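Side-chain contact in probable phenazine-specific methyltransferase (Pseudomonas aeruginosa, PDB 2IP2), which methylates phenazine-1-carboxylate with S-adenosyl-L-methionine to give 5-methylphenazine-1-carboxylate, a step in the biosynthesis of the virulence pigment pyocyanine: residues 289-292 with 293-297. Numbering follows the deposited sequence.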
loop_
_atom_site.group_PDB
_atom_site.type_symbol
_atom_site.label_atom_id
_atom_site.label_comp_id
_atom_site.label_asym_id
_atom_site.label_seq_id
_atom_site.Cartn_x
_atom_site.Cartn_y
_atom_site.Cartn_z
ATOM N N VAL A 289 13.047 -5.263 4.569
ATOM C CA VAL A 289 12.716 -4.218 5.544
ATOM C C VAL A 289 11.620 -4.730 6.463
ATOM O O VAL A 289 11.641 -4.507 7.682
ATOM C CB VAL A 289 12.393 -2.847 4.902
ATOM C CG1 VAL A 289 12.033 -1.832 6.000
ATOM C CG2 VAL A 289 13.656 -2.268 4.148
ATOM N N HIS A 290 10.701 -5.490 5.876
ATOM C CA HIS A 290 9.648 -6.098 6.678
ATOM C C HIS A 290 10.219 -7.042 7.751
ATOM O O HIS A 290 9.739 -7.062 8.915
ATOM C CB HIS A 290 8.708 -6.889 5.775
ATOM C CG HIS A 290 7.684 -7.675 6.545
ATOM N ND1 HIS A 290 6.759 -7.067 7.383
ATOM C CD2 HIS A 290 7.445 -9.010 6.616
ATOM C CE1 HIS A 290 5.968 -7.999 7.900
ATOM N NE2 HIS A 290 6.367 -9.185 7.461
ATOM N N LEU A 291 11.250 -7.816 7.391
ATOM C CA LEU A 291 11.889 -8.730 8.363
ATOM C C LEU A 291 12.452 -7.983 9.579
ATOM O O LEU A 291 12.312 -8.443 10.727
ATOM C CB LEU A 291 12.961 -9.601 7.665
ATOM C CG LEU A 291 13.566 -10.764 8.460
ATOM C CD1 LEU A 291 12.473 -11.559 9.175
ATOM C CD2 LEU A 291 14.293 -11.695 7.522
ATOM N N PHE A 292 13.068 -6.818 9.335
ATOM C CA PHE A 292 13.456 -5.943 10.394
ATOM C C PHE A 292 12.222 -5.479 11.202
ATOM O O PHE A 292 12.210 -5.540 12.444
ATOM C CB PHE A 292 14.229 -4.690 9.884
ATOM C CG PHE A 292 14.318 -3.634 10.949
ATOM C CD1 PHE A 292 15.207 -3.805 12.031
ATOM C CD2 PHE A 292 13.406 -2.534 10.956
ATOM C CE1 PHE A 292 15.209 -2.874 13.089
ATOM C CE2 PHE A 292 13.410 -1.595 11.970
ATOM C CZ PHE A 292 14.321 -1.761 13.065
ATOM N N MET A 293 11.191 -5.021 10.476
ATOM C CA MET A 293 10.020 -4.379 11.137
ATOM C C MET A 293 9.335 -5.407 12.038
ATOM O O MET A 293 8.834 -5.051 13.109
ATOM C CB MET A 293 9.040 -3.817 10.111
ATOM C CG MET A 293 7.963 -2.795 10.678
ATOM S SD MET A 293 8.862 -1.379 11.337
ATOM C CE MET A 293 9.758 -0.704 9.915
ATOM N N ALA A 294 9.384 -6.685 11.639
ATOM C CA ALA A 294 8.690 -7.730 12.400
ATOM C C ALA A 294 9.527 -8.242 13.588
ATOM O O ALA A 294 9.035 -8.366 14.677
ATOM C CB ALA A 294 8.329 -8.871 11.527
ATOM N N CYS A 295 10.810 -8.500 13.365
ATOM C CA CYS A 295 11.575 -9.200 14.392
ATOM C C CYS A 295 13.083 -8.960 14.330
ATOM O O CYS A 295 13.866 -9.819 14.835
ATOM C CB CYS A 295 11.333 -10.690 14.231
ATOM S SG CYS A 295 11.953 -11.373 12.688
ATOM N N ALA A 296 13.499 -7.852 13.727
ATOM C CA ALA A 296 14.936 -7.475 13.629
ATOM C C ALA A 296 15.751 -8.546 12.913
ATOM O O ALA A 296 16.953 -8.692 13.163
ATOM C CB ALA A 296 15.565 -7.198 15.073
ATOM N N GLY A 297 15.133 -9.302 12.036
ATOM C CA GLY A 297 15.905 -10.222 11.239
ATOM C C GLY A 297 16.482 -9.465 10.066
ATOM O O GLY A 297 16.167 -8.274 9.874
#
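The C-terminal turn of helix 282-295, within the O-methyltransferase domain, closes where Leu291 and Phe292 receive the amides of residues 295-297. Leu291 O takes two of them, Cys295 N at 3.0 Å and Gly297 N at 3.2 Å, from opposite faces of its carbonyl plane. The glycine N-H stands 58° out of that plane and uses no lone pair. Ala296, with positive phi, turns the chain back, and Ala296 N bonds to Phe292 O at 2.9 Å, as in an αL C-cap. Gly297 N bonds to Leu291 O, six positions back, where a Schellman motif would use Phe292 O.

The side chain of Leu291 follows this reversal. Leu291 CG packs 3.6 Å from Gly297 C, against bare backbone, while Leu291 CD1 reaches 3.6 Å to Cys295 SG. That sulfur sits between its own backbone N and carbonyl carbon (chi1 65°), which swings it back along the helix toward the leucine.

On another side of the turn, the Phe292 ring meets Ala296 CA obliquely through CD1, at 4.0 Å. Phe292 CD2 lies 4.2 Å from Met293 CE, brought round by bends at chi2 and chi3, and both side chains pack on helix 113-119. Gly297 O accepts a hydrogen bond from Arg60 of the second subunit. The reversal thus satisfies the last amides internally, and presents a backbone carbonyl to the dimer partner.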